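Local structure of muramidase (Sodiomyces alcalophilus, 6ZM8) at residues D24-I29 with D190-N195; S164-L169 with T177-N182; P3-S8 with N52-G57. The protein hydrolyses the beta-1,4 bonds between N-acetylmuramic acid and N-acetylglucosamine in bacterial peptidoglycan, as a fungal muramidase of glycoside hydrolase family 25. All coordinates share one frame; numbering follows the deposited sequence. Where two conformers were deposited one is given.

Contact 1: D24-I29 with D190-N195; sequences DRFVYI and DSNWFN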
# COMPACT_ATOMS: atom_id res chain seq x y z
N ASP A 24 -4.12 -12.88 12.19
CA ASP A 24 -4.07 -11.84 11.18
C ASP A 24 -5.49 -11.59 10.63
O ASP A 24 -6.27 -12.51 10.47
CB ASP A 24 -3.13 -12.27 10.06
CG ASP A 24 -1.71 -12.40 10.62
OD1 ASP A 24 -1.18 -11.36 11.05
OD2 ASP A 24 -1.18 -13.54 10.62
N ARG A 25 -5.76 -10.31 10.31
CA ARG A 25 -7.10 -9.93 9.88
C ARG A 25 -7.13 -9.16 8.56
O ARG A 25 -8.21 -9.02 7.97
CB ARG A 25 -7.83 -9.15 10.97
CG ARG A 25 -8.08 -9.98 12.24
CD ARG A 25 -9.18 -11.02 12.01
NE ARG A 25 -9.42 -11.86 13.20
CZ ARG A 25 -8.85 -13.02 13.44
NH1 ARG A 25 -7.90 -13.50 12.66
NH2 ARG A 25 -9.24 -13.71 14.50
N PHE A 26 -5.98 -8.65 8.12
CA PHE A 26 -5.94 -7.96 6.83
C PHE A 26 -4.65 -8.35 6.12
O PHE A 26 -3.66 -8.75 6.73
CB PHE A 26 -6.05 -6.43 6.99
CG PHE A 26 -4.86 -5.80 7.69
CD1 PHE A 26 -3.76 -5.37 6.95
CD2 PHE A 26 -4.83 -5.70 9.09
CE1 PHE A 26 -2.64 -4.86 7.60
CE2 PHE A 26 -3.71 -5.19 9.72
CZ PHE A 26 -2.63 -4.77 8.99
N VAL A 27 -4.70 -8.17 4.80
CA VAL A 27 -3.54 -8.46 3.95
C VAL A 27 -3.56 -7.48 2.77
O VAL A 27 -4.60 -7.24 2.18
CB VAL A 27 -3.52 -9.93 3.52
CG1 VAL A 27 -4.74 -10.31 2.68
CG2 VAL A 27 -2.22 -10.29 2.78
N TYR A 28 -2.36 -6.99 2.44
CA TYR A 28 -2.12 -6.27 1.18
C TYR A 28 -1.34 -7.16 0.24
O TYR A 28 -0.41 -7.87 0.64
CB TYR A 28 -1.37 -4.94 1.41
CG TYR A 28 -2.26 -3.74 1.57
CD1 TYR A 28 -2.92 -3.22 0.47
CD2 TYR A 28 -2.43 -3.10 2.79
CE1 TYR A 28 -3.74 -2.09 0.57
CE2 TYR A 28 -3.24 -1.96 2.91
CZ TYR A 28 -3.90 -1.47 1.79
OH TYR A 28 -4.70 -0.37 1.97
N ILE A 29 -1.70 -7.09 -1.05
CA ILE A 29 -1.22 -8.04 -2.05
C ILE A 29 -0.74 -7.24 -3.26
O ILE A 29 -1.48 -6.41 -3.80
CB ILE A 29 -2.36 -9.00 -2.46
CG1 ILE A 29 -2.86 -9.77 -1.24
CG2 ILE A 29 -1.89 -9.95 -3.55
CD1 ILE A 29 -4.17 -10.51 -1.48
N ASP A 190 5.71 -9.67 4.63
CA ASP A 190 5.99 -8.66 5.63
C ASP A 190 4.86 -8.58 6.65
O ASP A 190 3.72 -8.90 6.33
CB ASP A 190 6.18 -7.27 5.00
CG ASP A 190 7.14 -7.35 3.82
OD1 ASP A 190 8.27 -7.75 3.99
OD2 ASP A 190 6.69 -7.01 2.66
N SER A 191 5.19 -8.14 7.87
CA SER A 191 4.19 -8.02 8.92
C SER A 191 3.81 -6.56 9.14
O SER A 191 4.68 -5.68 9.13
CB SER A 191 4.72 -8.57 10.25
OG SER A 191 5.15 -9.92 10.09
N ASN A 192 2.51 -6.34 9.37
CA ASN A 192 1.96 -5.01 9.57
C ASN A 192 1.11 -4.96 10.84
O ASN A 192 0.45 -5.93 11.23
CB ASN A 192 1.04 -4.61 8.41
CG ASN A 192 1.82 -4.56 7.11
OD1 ASN A 192 2.75 -3.78 6.97
ND2 ASN A 192 1.43 -5.42 6.16
N TRP A 193 1.06 -3.76 11.42
CA TRP A 193 0.03 -3.38 12.40
C TRP A 193 -0.90 -2.38 11.76
O TRP A 193 -0.46 -1.44 11.09
CB TRP A 193 0.64 -2.72 13.63
CG TRP A 193 1.55 -3.60 14.44
CD1 TRP A 193 2.85 -3.37 14.73
CD2 TRP A 193 1.24 -4.87 15.06
NE1 TRP A 193 3.38 -4.36 15.50
CE2 TRP A 193 2.44 -5.34 15.68
CE3 TRP A 193 0.10 -5.67 15.13
CZ2 TRP A 193 2.51 -6.57 16.36
CZ3 TRP A 193 0.17 -6.88 15.79
CH2 TRP A 193 1.35 -7.32 16.40
N PHE A 194 -2.19 -2.53 12.04
CA PHE A 194 -3.19 -1.49 11.80
C PHE A 194 -3.43 -0.76 13.12
O PHE A 194 -3.69 -1.37 14.15
CB PHE A 194 -4.51 -2.11 11.30
CG PHE A 194 -5.64 -1.10 11.27
CD1 PHE A 194 -5.70 -0.12 10.30
CD2 PHE A 194 -6.65 -1.15 12.24
CE1 PHE A 194 -6.75 0.80 10.29
CE2 PHE A 194 -7.70 -0.24 12.22
CZ PHE A 194 -7.75 0.72 11.25
N ASN A 195 -3.37 0.59 13.05
CA ASN A 195 -3.48 1.46 14.22
C ASN A 195 -4.94 1.78 14.54
O ASN A 195 -5.36 2.90 14.39
CB ASN A 195 -2.71 2.74 13.95
CG ASN A 195 -2.59 3.65 15.12
OD1 ASN A 195 -2.88 3.25 16.25
ND2 ASN A 195 -2.16 4.86 14.86
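The apolar part of this contact belongs to F26, whose ring reaches over to N192 and F194. Its CG sits between the backbone N and the carbonyl carbon (chi1 67°), and from there the outer rim of the ring arrives at the other strand. F26 CZ lies 3.7 Å from N192 CB, which meets the ring at its edge. The neighbouring corner, F26 CE2, comes to 3.6 Å from F194 CB, while the F194 ring itself leads off elsewhere. One face of the F26 ring lies over G4 CA, 3.5 Å from F26 CZ.

No hydrogen bond joins 24-29 to 190-195. The polar groups are served by others: the amide of N192, tilted 26° from the F26 ring plane, gives ND2 to D6 and takes W158 NE1 on OD1. Within its own segment, R25 NH1 bonds D24 O at 2.9 Å, approaching from above the carbonyl plane; the same NH1 also holds Y20 O. Were the ring of F26 cut back to an alanine, N192 CB and F194 CB would probably lose their apolar neighbour and a gap would open over G4.

The two strand axes pass 8.7 Å apart because strand 2-7 runs between them, hydrogen-bonded to both. Here the antiparallel strand 190-194 closes the ring of strands, and F26 packs on the interior side of this TIM-like barrel of family 25.

Contact 2: S164-L169 with T177-N182; sequences SSVGTL and TFWQYN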
# COMPACT_ATOMS: atom_id res chain seq x y z
N SER A 164 11.93 -1.50 16.84
CA SER A 164 11.08 -1.74 18.01
C SER A 164 10.00 -0.68 18.15
O SER A 164 9.02 -0.94 18.88
CB SER A 164 11.94 -1.79 19.28
OG SER A 164 12.65 -0.57 19.44
N SER A 165 10.14 0.46 17.48
CA SER A 165 9.09 1.48 17.49
C SER A 165 9.01 2.06 16.08
O SER A 165 9.95 1.93 15.26
CB SER A 165 9.30 2.56 18.52
OG SER A 165 10.46 3.25 18.14
N VAL A 166 7.91 2.73 15.82
CA VAL A 166 7.59 3.18 14.44
C VAL A 166 8.52 4.29 13.98
O VAL A 166 8.76 4.42 12.79
CB VAL A 166 6.12 3.55 14.29
CG1 VAL A 166 5.72 4.78 15.10
CG2 VAL A 166 5.75 3.73 12.85
N GLY A 167 9.01 5.09 14.92
CA GLY A 167 9.89 6.18 14.57
C GLY A 167 9.14 7.39 14.06
O GLY A 167 7.89 7.50 14.01
N THR A 168 9.92 8.32 13.57
CA THR A 168 9.38 9.61 13.11
C THR A 168 8.58 9.39 11.83
O THR A 168 9.03 8.66 10.93
CB THR A 168 10.49 10.62 12.93
OG1 THR A 168 11.06 10.79 14.23
CG2 THR A 168 9.99 11.94 12.38
N LEU A 169 7.42 10.03 11.72
CA LEU A 169 6.58 9.92 10.53
C LEU A 169 6.92 11.03 9.55
O LEU A 169 7.47 12.07 9.94
CB LEU A 169 5.10 10.01 10.92
CG LEU A 169 4.66 8.99 11.99
CD1 LEU A 169 3.17 9.14 12.22
CD2 LEU A 169 4.97 7.56 11.58
N THR A 177 -1.49 4.75 9.78
CA THR A 177 -2.63 3.85 9.67
C THR A 177 -2.16 2.40 9.68
O THR A 177 -2.72 1.55 10.40
CB THR A 177 -3.47 4.22 8.44
OG1 THR A 177 -4.03 5.52 8.65
CG2 THR A 177 -4.61 3.24 8.23
N PHE A 178 -1.13 2.10 8.87
CA PHE A 178 -0.46 0.80 8.93
C PHE A 178 1.04 1.05 9.19
O PHE A 178 1.59 2.04 8.71
CB PHE A 178 -0.61 0.03 7.61
CG PHE A 178 -2.05 -0.28 7.24
CD1 PHE A 178 -2.72 -1.33 7.84
CD2 PHE A 178 -2.70 0.49 6.28
CE1 PHE A 178 -4.02 -1.64 7.46
CE2 PHE A 178 -4.00 0.19 5.91
CZ PHE A 178 -4.66 -0.89 6.50
N TRP A 179 1.66 0.10 9.88
CA TRP A 179 3.11 0.11 10.13
C TRP A 179 3.65 -1.26 9.75
O TRP A 179 3.26 -2.28 10.35
CB TRP A 179 3.40 0.42 11.60
CG TRP A 179 4.83 0.25 12.01
CD1 TRP A 179 5.97 0.26 11.26
CD2 TRP A 179 5.25 -0.03 13.37
NE1 TRP A 179 7.07 0.05 12.04
CE2 TRP A 179 6.66 -0.16 13.34
CE3 TRP A 179 4.59 -0.18 14.59
CZ2 TRP A 179 7.41 -0.51 14.47
CZ3 TRP A 179 5.31 -0.51 15.70
CH2 TRP A 179 6.70 -0.68 15.63
N GLN A 180 4.51 -1.29 8.73
CA GLN A 180 5.22 -2.50 8.32
C GLN A 180 6.48 -2.58 9.20
O GLN A 180 7.40 -1.77 9.06
CB GLN A 180 5.60 -2.44 6.85
CG GLN A 180 5.98 -3.83 6.31
CD GLN A 180 6.47 -3.67 4.89
OE1 GLN A 180 7.55 -3.09 4.67
NE2 GLN A 180 5.68 -4.09 3.92
N TYR A 181 6.48 -3.56 10.11
CA TYR A 181 7.47 -3.60 11.19
C TYR A 181 8.46 -4.76 11.06
O TYR A 181 9.44 -4.77 11.80
CB TYR A 181 6.80 -3.56 12.57
CG TYR A 181 5.97 -4.78 12.89
CD1 TYR A 181 4.66 -4.92 12.44
CD2 TYR A 181 6.50 -5.81 13.66
CE1 TYR A 181 3.90 -6.05 12.74
CE2 TYR A 181 5.76 -6.93 13.97
CZ TYR A 181 4.47 -7.07 13.48
OH TYR A 181 3.79 -8.22 13.77
N ASN A 182 8.24 -5.69 10.13
CA ASN A 182 9.28 -6.65 9.79
C ASN A 182 8.99 -7.20 8.39
O ASN A 182 7.92 -6.99 7.84
CB ASN A 182 9.43 -7.77 10.85
CG ASN A 182 8.25 -8.70 10.93
OD1 ASN A 182 7.78 -9.23 9.91
ND2 ASN A 182 7.78 -8.95 12.14
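V166 and W179 bring the two backbones together, with their CA atoms 6.9 Å apart, as an irregular loop passes beside strand 178-182 without any hydrogen bond between the segments. The indole of W179 does nearly all the work on the strand side. With its CG anti to the backbone N (chi1 171°), it extends from the strand and offers a broad face to the loop.

V166 rests on that face through CB and CG2. Its CG2 stands 3.7 Å from the centroid of the five-membered ring of W179 and only 9° off the ring normal, a clear CH-pi contact, while V166 CB sits over the middle of the indole. The rotamer with CG2 anti to the V166 backbone N puts this methyl over the pyrrole ring. Further out, the loop's main chain takes over: V166 N lies over the same face, 3.5 Å from W179 CZ2, and S165 C is 3.4 Å from that same W179 CZ2. S164 O arrives at the edge of the six-membered ring instead, 4.0 Å from W179 CH2. The opposite face is met by Y181 CB, 3.4 Å above the W179 ring plane and displaced toward the rim, so the indole has a neighbour on each face, which probably limits its tilt.

The indole's polar atom is satisfied outside the two segments: W179 NE1 bonds R161 O, and R161 NH1 in turn holds S165 O, tying the loop to the residues from which it departs. V166 also touches I159 of strand 157-160, the parallel neighbour of 178-182. On the far side strand 190-194 runs antiparallel, and its W193 stacks on Y181. Farther along the loop, T168 O bonds T138 OG1 at the start of helix 138-145.

Contact 3: P3-S8 with N52-G57; sequences PGFDIS and NGFIRG
F5 and F54 meet ring to ring, and the F5 side chain is the one to follow. At its root, F5 CB packs against D190 O of the adjoining strand. CG stands between the backbone N and the carbonyl carbon (chi1 70°), which carries the ring away from that strand and toward F54. Along one side of the ring, CD1 faces D24 CB, and the next atom makes the contact proper: F5 CE1 is 3.8 Å from F54 CE2 and 4.0 Å from F54 CZ. Along the other side, F5 CE2 is 3.7 Å from I7 CG2, the next residue but one on its own strand. V27 CG2 lies over one face of the F5 ring, nearest F5 CZ at 3.8 Å. Y185 stacks on F5 as well.

The pair is an offset edge-to-face arrangement, the edge of F5 turned to the face of F54, with centroids 5.9 Å apart and planes at 81°. F54 for its part rests on A49 of helix 42-51 and A19 of helix 16-22, so the two rings take part in the layer between sheet and helices.

Strand 2-7 and the loop leading into strand 55-61 meet here through carbon alone, either side of strand 26-33. With both rings buried and no hydrogen bond across, the attraction is hydrophobic and dispersive, probably helped a little by the F5 edge turned toward the F54 face, although offset.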
# COMPACT_ATOMS: atom_id res chain seq x y z
N PRO A 3 -3.31 -7.14 13.86
CA PRO A 3 -2.25 -7.68 13.01
C PRO A 3 -2.71 -7.94 11.58
O PRO A 3 -3.83 -8.39 11.35
CB PRO A 3 -1.87 -9.02 13.69
CG PRO A 3 -2.91 -9.27 14.70
CD PRO A 3 -3.86 -8.18 14.74
N GLY A 4 -1.77 -7.76 10.66
CA GLY A 4 -1.96 -8.20 9.30
C GLY A 4 -0.59 -8.32 8.63
O GLY A 4 0.44 -8.34 9.28
N PHE A 5 -0.61 -8.42 7.29
CA PHE A 5 0.62 -8.77 6.58
C PHE A 5 0.49 -8.34 5.12
O PHE A 5 -0.54 -7.82 4.69
CB PHE A 5 0.97 -10.27 6.77
CG PHE A 5 0.09 -11.29 6.10
CD1 PHE A 5 -1.21 -11.55 6.53
CD2 PHE A 5 0.59 -12.07 5.07
CE1 PHE A 5 -1.98 -12.55 5.96
CE2 PHE A 5 -0.16 -13.09 4.49
CZ PHE A 5 -1.44 -13.34 4.96
N ASP A 6 1.57 -8.55 4.37
CA ASP A 6 1.53 -8.28 2.93
C ASP A 6 2.45 -9.26 2.21
O ASP A 6 3.41 -9.78 2.77
CB ASP A 6 1.86 -6.81 2.58
CG ASP A 6 3.25 -6.40 3.02
OD1 ASP A 6 4.21 -6.74 2.28
OD2 ASP A 6 3.37 -5.77 4.09
N ILE A 7 2.06 -9.51 0.97
CA ILE A 7 2.69 -10.52 0.11
C ILE A 7 2.71 -10.02 -1.33
O ILE A 7 1.96 -9.13 -1.74
CB ILE A 7 1.95 -11.87 0.20
CG1 ILE A 7 0.48 -11.73 -0.22
CG2 ILE A 7 2.10 -12.48 1.59
CD1 ILE A 7 -0.35 -12.98 -0.00
N SER A 8 3.58 -10.68 -2.10
CA SER A 8 3.71 -10.44 -3.53
C SER A 8 4.00 -11.77 -4.20
O SER A 8 3.96 -12.84 -3.57
CB SER A 8 4.83 -9.46 -3.82
OG SER A 8 6.09 -10.06 -3.57
N ASN A 52 -11.11 -16.81 3.01
CA ASN A 52 -10.69 -17.15 4.38
C ASN A 52 -10.89 -15.99 5.34
O ASN A 52 -10.29 -15.94 6.41
CB ASN A 52 -9.27 -17.68 4.38
CG ASN A 52 -9.19 -19.04 3.75
OD1 ASN A 52 -9.55 -20.03 4.38
ND2 ASN A 52 -8.83 -19.12 2.48
N GLY A 53 -11.82 -15.10 5.01
CA GLY A 53 -12.30 -14.12 5.98
C GLY A 53 -11.43 -12.89 6.12
O GLY A 53 -11.66 -12.13 7.07
N PHE A 54 -10.48 -12.67 5.24
CA PHE A 54 -9.65 -11.47 5.31
C PHE A 54 -10.34 -10.24 4.74
O PHE A 54 -11.06 -10.27 3.76
CB PHE A 54 -8.34 -11.69 4.56
CG PHE A 54 -7.33 -12.39 5.41
CD1 PHE A 54 -7.35 -13.76 5.60
CD2 PHE A 54 -6.40 -11.65 6.15
CE1 PHE A 54 -6.51 -14.37 6.53
CE2 PHE A 54 -5.57 -12.26 7.07
CZ PHE A 54 -5.64 -13.62 7.26
N ILE A 55 -9.96 -9.12 5.36
CA ILE A 55 -10.03 -7.80 4.75
C ILE A 55 -8.75 -7.67 3.90
O ILE A 55 -7.67 -8.05 4.36
CB ILE A 55 -10.15 -6.73 5.85
CG1 ILE A 55 -11.49 -6.88 6.58
CG2 ILE A 55 -9.96 -5.34 5.29
CD1 ILE A 55 -11.67 -6.05 7.81
N ARG A 56 -8.87 -7.24 2.65
CA ARG A 56 -7.71 -7.29 1.76
C ARG A 56 -7.69 -6.09 0.85
O ARG A 56 -8.74 -5.52 0.50
CB ARG A 56 -7.63 -8.60 0.96
CG ARG A 56 -8.72 -8.82 -0.07
CD ARG A 56 -10.02 -9.38 0.51
NE ARG A 56 -11.00 -9.70 -0.52
CZ ARG A 56 -11.79 -8.82 -1.13
NH1 ARG A 56 -11.82 -7.55 -0.74
NH2 ARG A 56 -12.56 -9.22 -2.12
N GLY A 57 -6.49 -5.73 0.43
CA GLY A 57 -6.29 -4.71 -0.57
C GLY A 57 -5.13 -5.08 -1.47
O GLY A 57 -4.40 -6.04 -1.22

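Overall arrangement
Contacts 1 and 3 are buried and only 6 Å apart between centres; contact 1 includes strand 26-33, and contact 3 spans it. They use opposite sides of the sheet: F26 and N192 point into the barrel, F5 and F54 out toward the helices. Contact 2 lies nearer the surface, about 12 Å from contact 1 between centres, where a partly exposed loop lies on an indole. None has a hydrogen bond across its segments, but the chemistry shifts from a ring edge against beta carbons, to a methyl and a stretch of main chain on an indole face, to a pair of rings. Polar ties run between them instead: D6 of contact 3 takes bonds from N192 of contact 1 and Q180 of contact 2.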